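Local coordinates for protein UDP-N-acetylglucosamine 3-dehydrogenase (Acidithiobacillus ferrooxidans, PDB 7BVJ) that catalyses the NAD(+)-dependent oxidation of the glucosamine 3-position of UDP-N-acetylglucosamine to a ketone, a step in the synthesis of lipid A, at residues Q20-A23 and A24-L28; F51-V54 and D55-L58; A186-D190 and K191-A195. All blocks are in the same frame, centred on the assembly; numbering follows the deposited sequence.

Contact 1. Residues Q20-A23 and A24-L28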
loop_
_atom_site.group_PDB
_atom_site.type_symbol
_atom_site.label_atom_id
_atom_site.label_comp_id
_atom_site.label_asym_id
_atom_site.label_seq_id
_atom_site.Cartn_x
_atom_site.Cartn_y
_atom_site.Cartn_z
ATOM N N GLN A 20 2.821 -14.216 -10.801
ATOM C CA GLN A 20 4.169 -14.790 -10.786
ATOM C C GLN A 20 4.566 -15.208 -9.376
ATOM O O GLN A 20 5.109 -16.307 -9.171
ATOM C CB GLN A 20 5.195 -13.797 -11.346
ATOM C CG GLN A 20 4.982 -13.396 -12.808
ATOM C CD GLN A 20 6.021 -12.410 -13.327
ATOM O OE1 GLN A 20 6.789 -11.822 -12.555
ATOM N NE2 GLN A 20 6.054 -12.228 -14.643
ATOM N N LYS A 21 4.293 -14.348 -8.386
ATOM C CA LYS A 21 4.652 -14.688 -7.005
ATOM C C LYS A 21 3.908 -15.935 -6.538
ATOM O O LYS A 21 4.509 -16.871 -5.976
ATOM C CB LYS A 21 4.361 -13.512 -6.057
ATOM C CG LYS A 21 4.999 -12.185 -6.427
ATOM C CD LYS A 21 6.326 -12.377 -7.153
ATOM C CE LYS A 21 7.270 -11.228 -6.900
ATOM N NZ LYS A 21 7.272 -10.252 -8.011
ATOM N N TYR A 22 2.588 -15.963 -6.752
ATOM C CA TYR A 22 1.817 -17.115 -6.295
ATOM C C TYR A 22 2.316 -18.393 -6.945
ATOM O O TYR A 22 2.375 -19.444 -6.295
ATOM C CB TYR A 22 0.334 -16.931 -6.586
ATOM C CG TYR A 22 -0.430 -16.026 -5.630
ATOM C CD1 TYR A 22 -0.682 -16.412 -4.319
ATOM C CD2 TYR A 22 -0.953 -14.819 -6.069
ATOM C CE1 TYR A 22 -1.412 -15.606 -3.463
ATOM C CE2 TYR A 22 -1.670 -13.999 -5.218
ATOM C CZ TYR A 22 -1.899 -14.399 -3.919
ATOM O OH TYR A 22 -2.609 -13.582 -3.071
ATOM N N ALA A 23 2.681 -18.327 -8.227
ATOM C CA ALA A 23 3.195 -19.516 -8.901
ATOM C C ALA A 23 4.507 -19.980 -8.286
ATOM O O ALA A 23 4.781 -21.189 -8.242
ATOM C CB ALA A 23 3.386 -19.244 -10.392
ATOM N N ALA A 24 5.324 -19.039 -7.804
ATOM C CA ALA A 24 6.580 -19.449 -7.188
ATOM C C ALA A 24 6.401 -20.031 -5.783
ATOM O O ALA A 24 7.191 -20.889 -5.376
ATOM C CB ALA A 24 7.556 -18.272 -7.138
ATOM N N ILE A 25 5.407 -19.595 -5.009
ATOM C CA ILE A 25 5.381 -19.966 -3.595
ATOM C C ILE A 25 4.155 -20.771 -3.180
ATOM O O ILE A 25 3.987 -21.038 -1.985
ATOM C CB ILE A 25 5.509 -18.725 -2.698
ATOM C CG1 ILE A 25 4.190 -17.953 -2.698
ATOM C CG2 ILE A 25 6.679 -17.876 -3.148
ATOM C CD1 ILE A 25 4.274 -16.703 -1.895
ATOM N N SER A 26 3.291 -21.161 -4.107
ATOM C CA SER A 26 2.055 -21.863 -3.759
ATOM C C SER A 26 1.611 -22.647 -4.982
ATOM O O SER A 26 2.352 -22.760 -5.963
ATOM C CB SER A 26 0.965 -20.889 -3.282
ATOM O OG SER A 26 0.493 -20.042 -4.343
ATOM N N GLN A 27 0.389 -23.179 -4.925
ATOM C CA GLN A 27 -0.181 -23.975 -6.014
ATOM C C GLN A 27 -1.155 -23.076 -6.777
ATOM O O GLN A 27 -2.353 -23.018 -6.481
ATOM C CB GLN A 27 -0.853 -25.232 -5.473
ATOM C CG GLN A 27 0.133 -26.287 -4.964
ATOM C CD GLN A 27 0.721 -25.935 -3.601
ATOM O OE1 GLN A 27 -0.007 -25.783 -2.623
ATOM N NE2 GLN A 27 2.043 -25.803 -3.536
ATOM N N LEU A 28 -0.619 -22.343 -7.744
ATOM C CA LEU A 28 -1.425 -21.410 -8.531
ATOM C C LEU A 28 -2.346 -22.197 -9.455
ATOM O O LEU A 28 -1.882 -22.805 -10.421
ATOM C CB LEU A 28 -0.523 -20.480 -9.333
ATOM C CG LEU A 28 -1.185 -19.424 -10.244
ATOM C CD1 LEU A 28 -1.895 -18.326 -9.466
ATOM C CD2 LEU A 28 -0.171 -18.804 -11.208
HETATM O O HOH W 1 2.084 -22.842 -8.688
#
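The carbonyl oxygen of Tyr22 is gripped by three donors at the end of helix 13-25. The shortest bond comes from the hydroxyl of Ser26, with Ser26 OG 2.8 Å from Tyr22 O. It approaches at 121° to the C=O bond and is tilted out of the carbonyl plane. The amides of Ser26 and Ile25 add weak bonds to the same oxygen. Ser26 is the first residue to leave helical angles. Its OG stands between its own backbone N and carbonyl carbon (chi1 68°), which folds the hydroxyl back over the last turn. There OG also lies at the edge of the Tyr22 ring, in its plane, 3.8 Å from Tyr22 CD1.

Just before it, Ala24 N donates to Gln20 O, and Ile25 N reaches Lys21 O at 3.0 Å, nearly along the C=O axis. Both bonds are bent at the hydrogen, and each amide also makes a weak second bond. A water bridges the helix end and the strand. It donates to Ala23 O and Ser26 O and accepts from Leu28 N.

Leu28 then turns back toward the helix. With CG anti to the backbone N (chi1 179°), its two methyls part: CD1 touches Tyr22 CB at 3.9 Å, and CD2 touches Ala23 CB at 3.7 Å.

This is the helix-to-strand turn of a Rossmann beta-alpha-beta unit, strand 5-9, helix 13-25, strand 27-32. Ser26 OG also bonds Thr6 OG1, and Tyr22 OH bonds Ser65 OG. Tyr22 and Ile25 pack on Ile273 of helix 268-282, while Leu28 meets Thr6 of strand 5-9 and Leu46 of helix 36-46.

Contact 2. Residues F51-V54 and D55-L58; sequences FPSV and DALL
Phe51 lays its ring against the backbone of Leu57 where the chain enters helix 54-59. Ser53 is the N-cap of this helix, within the NAD-binding Rossmann fold.

The polar contacts form the cap and the first turn. Ser53 OG accepts from Ala56 N at 3.2 Å, with an N-H...O angle of 154°. The hydroxyl is set for this by chi1 of 70°, which places OG between the backbone N and the carbonyl carbon. Ser53 O receives a long, weak bond from Leu57 N. The next bond is firmer: Leu58 N meets Val54 O at 2.9 Å, in the carbonyl plane.

Apolar contacts follow. Ala56 CB sits 3.9 Å from Phe51 CD1, and Pro52 CD is more loosely placed against Ala56 CB. Val54 and Leu58 run side by side, pointing the same way, and Val54 CG2 touches Leu58 CD1 at 3.8 Å. Beyond the segments, Val54 and Leu57 pack on Phe32 of strand 27-32, and Leu57 and Leu58 on Val64 of strand 63-66, both strands of the parallel sheet. Leu58 also meets helix 73-82.

The aromatic contact is a CH-pi interaction. The side chains of Phe51 and Leu57 cross at about a right angle. Leu57 CA stands over one face of the Phe51 ring, 3.7 Å from its centroid and 13° off the ring normal.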
loop_
_atom_site.group_PDB
_atom_site.type_symbol
_atom_site.label_atom_id
_atom_site.label_comp_id
_atom_site.label_asym_id
_atom_site.label_seq_id
_atom_site.Cartn_x
_atom_site.Cartn_y
_atom_site.Cartn_z
ATOM N N PHE A 51 -9.129 -19.039 -16.533
ATOM C CA PHE A 51 -10.474 -19.525 -16.268
ATOM C C PHE A 51 -11.512 -18.773 -17.102
ATOM O O PHE A 51 -11.340 -17.586 -17.415
ATOM C CB PHE A 51 -10.812 -19.381 -14.790
ATOM C CG PHE A 51 -10.154 -20.420 -13.904
ATOM C CD1 PHE A 51 -10.839 -21.563 -13.526
ATOM C CD2 PHE A 51 -8.856 -20.236 -13.438
ATOM C CE1 PHE A 51 -10.233 -22.527 -12.695
ATOM C CE2 PHE A 51 -8.248 -21.177 -12.598
ATOM C CZ PHE A 51 -8.939 -22.326 -12.232
ATOM N N PRO A 52 -12.605 -19.448 -17.470
ATOM C CA PRO A 52 -13.642 -18.791 -18.271
ATOM C C PRO A 52 -14.559 -17.883 -17.473
ATOM O O PRO A 52 -15.367 -17.179 -18.084
ATOM C CB PRO A 52 -14.425 -19.971 -18.846
ATOM C CG PRO A 52 -14.303 -21.017 -17.779
ATOM C CD PRO A 52 -12.907 -20.876 -17.242
ATOM N N SER A 53 -14.483 -17.881 -16.145
ATOM C CA SER A 53 -15.309 -16.988 -15.335
ATOM C C SER A 53 -14.660 -16.847 -13.965
ATOM O O SER A 53 -13.837 -17.674 -13.565
ATOM C CB SER A 53 -16.745 -17.504 -15.189
ATOM O OG SER A 53 -16.773 -18.658 -14.363
ATOM N N VAL A 54 -15.040 -15.779 -13.253
ATOM C CA VAL A 54 -14.546 -15.597 -11.888
ATOM C C VAL A 54 -15.003 -16.751 -11.003
ATOM O O VAL A 54 -14.256 -17.218 -10.129
ATOM C CB VAL A 54 -14.978 -14.231 -11.319
ATOM C CG1 VAL A 54 -16.475 -14.144 -11.179
ATOM C CG2 VAL A 54 -14.331 -13.996 -9.965
ATOM N N ASP A 55 -16.223 -17.258 -11.238
ATOM C CA ASP A 55 -16.778 -18.274 -10.346
ATOM C C ASP A 55 -16.007 -19.584 -10.447
ATOM O O ASP A 55 -15.810 -20.271 -9.439
ATOM C CB ASP A 55 -18.265 -18.488 -10.643
ATOM C CG ASP A 55 -19.080 -17.221 -10.456
ATOM O OD1 ASP A 55 -20.005 -16.994 -11.264
ATOM O OD2 ASP A 55 -18.787 -16.441 -9.512
ATOM N N ALA A 56 -15.536 -19.929 -11.647
ATOM C CA ALA A 56 -14.805 -21.179 -11.825
ATOM C C ALA A 56 -13.403 -21.086 -11.248
ATOM O O ALA A 56 -12.861 -22.083 -10.748
ATOM C CB ALA A 56 -14.753 -21.561 -13.304
ATOM N N LEU A 57 -12.784 -19.904 -11.330
ATOM C CA LEU A 57 -11.587 -19.648 -10.538
ATOM C C LEU A 57 -11.863 -19.903 -9.060
ATOM O O LEU A 57 -11.170 -20.685 -8.413
ATOM C CB LEU A 57 -11.095 -18.214 -10.758
ATOM C CG LEU A 57 -9.775 -17.842 -10.056
ATOM C CD1 LEU A 57 -9.005 -16.798 -10.874
ATOM C CD2 LEU A 57 -10.020 -17.329 -8.667
ATOM N N LEU A 58 -12.882 -19.239 -8.511
ATOM C CA LEU A 58 -13.112 -19.323 -7.076
ATOM C C LEU A 58 -13.389 -20.760 -6.632
ATOM O O LEU A 58 -13.011 -21.146 -5.520
ATOM C CB LEU A 58 -14.245 -18.377 -6.677
ATOM C CG LEU A 58 -13.812 -16.903 -6.742
ATOM C CD1 LEU A 58 -15.007 -15.978 -6.754
ATOM C CD2 LEU A 58 -12.858 -16.553 -5.574
#

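Contact 3. Residues A186-D190 and K191-A195; sequences AAVTD and KADMA
Asp193 points its side chain into the turn formed by Ala186 to Asp190. From CB, the chain runs beside its own backbone N (chi1 -64°) and brings the carboxylate up to the two amides of Ala187 and Val188. CG is 3.7 Å from Ala187 N. At the tip, OD2 accepts both N-H groups. Val188 N donates at 2.7 Å and nearly straight, 166°, to the syn lone pair of OD2. Ala187 N comes to the anti side at 2.6 Å, 20° out of the carboxylate plane. Two short bonds thus hold one oxygen and fix the rotation of the carboxylate. The other oxygen, OD1, forms a salt bridge with Arg213 of strand 206-215 and takes a weak bond from a water. Val188 CG2 lies alongside both oxygens.

Asp193 and Met194 both face Val185, which makes a classic beta bulge at the start of strand 194-201. The turn is the loop of the beta hairpin of strands 177-185 and 194-201, in the mixed sheet of the GFO/IDH/MocA C-terminal domain.

The same water bridges the turn. It accepts from Thr189 N, shares a hydrogen bond with Thr189 OG1 and donates to Lys191 O. Thr189 OG1 also accepts directly from Lys191 N at 3.0 Å. On the flank of the turn, Ala186 CB rests 3.4 Å from Lys191 O, and Ala186 and Ala192 both touch Leu311 of helix 290-312.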
loop_
_atom_site.group_PDB
_atom_site.type_symbol
_atom_site.label_atom_id
_atom_site.label_comp_id
_atom_site.label_asym_id
_atom_site.label_seq_id
_atom_site.Cartn_x
_atom_site.Cartn_y
_atom_site.Cartn_z
ATOM N N ALA A 186 -3.285 21.918 -9.917
ATOM C CA ALA A 186 -3.813 21.253 -11.111
ATOM C C ALA A 186 -3.269 21.972 -12.342
ATOM O O ALA A 186 -3.724 23.063 -12.684
ATOM C CB ALA A 186 -5.340 21.255 -11.095
ATOM N N ALA A 187 -2.300 21.359 -13.018
ATOM C CA ALA A 187 -1.728 21.925 -14.236
ATOM C C ALA A 187 -2.327 21.342 -15.516
ATOM O O ALA A 187 -2.662 22.089 -16.439
ATOM C CB ALA A 187 -0.208 21.721 -14.247
ATOM N N VAL A 188 -2.447 20.017 -15.603
ATOM C CA VAL A 188 -2.870 19.389 -16.855
ATOM C C VAL A 188 -4.381 19.467 -17.004
ATOM O O VAL A 188 -4.902 19.833 -18.067
ATOM C CB VAL A 188 -2.375 17.932 -16.908
ATOM C CG1 VAL A 188 -2.855 17.246 -18.183
ATOM C CG2 VAL A 188 -0.848 17.875 -16.783
ATOM N N THR A 189 -5.099 19.150 -15.926
ATOM C CA THR A 189 -6.552 19.091 -15.900
ATOM C C THR A 189 -7.074 19.862 -14.699
ATOM O O THR A 189 -6.333 20.631 -14.085
ATOM C CB THR A 189 -7.045 17.638 -15.848
ATOM O OG1 THR A 189 -6.642 17.041 -14.611
ATOM C CG2 THR A 189 -6.472 16.832 -17.000
ATOM N N ASP A 190 -8.356 19.682 -14.378
ATOM C CA ASP A 190 -8.933 20.142 -13.121
ATOM C C ASP A 190 -8.552 19.267 -11.927
ATOM O O ASP A 190 -8.791 19.677 -10.783
ATOM C CB ASP A 190 -10.455 20.175 -13.246
ATOM C CG ASP A 190 -11.035 18.839 -13.724
ATOM O OD1 ASP A 190 -10.410 18.158 -14.582
ATOM O OD2 ASP A 190 -12.123 18.468 -13.225
ATOM N N LYS A 191 -8.018 18.066 -12.169
ATOM C CA LYS A 191 -7.586 17.164 -11.107
ATOM C C LYS A 191 -6.189 17.540 -10.650
ATOM O O LYS A 191 -5.341 17.918 -11.462
ATOM C CB LYS A 191 -7.558 15.713 -11.592
ATOM C CG LYS A 191 -8.904 15.159 -11.974
ATOM C CD LYS A 191 -9.837 15.177 -10.793
ATOM C CE LYS A 191 -11.187 14.601 -11.158
ATOM N NZ LYS A 191 -12.241 15.064 -10.207
ATOM N N ALA A 192 -5.941 17.389 -9.350
ATOM C CA ALA A 192 -4.647 17.757 -8.790
ATOM C C ALA A 192 -3.542 16.976 -9.488
ATOM O O ALA A 192 -3.660 15.764 -9.689
ATOM C CB ALA A 192 -4.627 17.485 -7.279
ATOM N N ASP A 193 -2.484 17.678 -9.899
ATOM C CA ASP A 193 -1.262 17.006 -10.321
ATOM C C ASP A 193 -0.249 16.916 -9.197
ATOM O O ASP A 193 0.667 16.091 -9.261
ATOM C CB ASP A 193 -0.609 17.730 -11.500
ATOM C CG ASP A 193 -1.475 17.714 -12.753
ATOM O OD1 ASP A 193 -1.913 16.615 -13.196
ATOM O OD2 ASP A 193 -1.710 18.816 -13.287
ATOM N N MET A 194 -0.375 17.777 -8.199
ATOM C CA MET A 194 0.437 17.658 -7.003
ATOM C C MET A 194 -0.422 18.076 -5.826
ATOM O O MET A 194 -1.302 18.920 -5.957
ATOM C CB MET A 194 1.695 18.522 -7.091
ATOM C CG MET A 194 1.452 19.800 -7.866
ATOM S SD MET A 194 2.882 20.882 -7.964
ATOM C CE MET A 194 3.771 20.114 -9.317
ATOM N N ALA A 195 -0.197 17.444 -4.689
ATOM C CA ALA A 195 -0.911 17.822 -3.486
ATOM C C ALA A 195 0.035 17.707 -2.303
ATOM O O ALA A 195 1.051 17.011 -2.351
ATOM C CB ALA A 195 -2.168 16.971 -3.268
HETATM O O HOH W 2 -4.400 17.683 -13.806
#

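From the N terminus the three contacts follow in series, and none nests in or crosses another. Contact 1 closes the turn from helix 13-25 into strand 27-32. Contact 2 closes the entry from the edge strand 49-50 into helix 54-59. Both belong to the NAD-binding Rossmann fold. Their centres lie about 18 Å apart, and their nearest atoms are about 7 Å apart without touching. Strand 27-32 joins them: it starts in contact 1, and its Phe32 packs on contact 2. Contact 3 closes the turn between strands 177-185 and 194-201 in the C-terminal domain. Its centre is about 39 Å from the centre of each of the others.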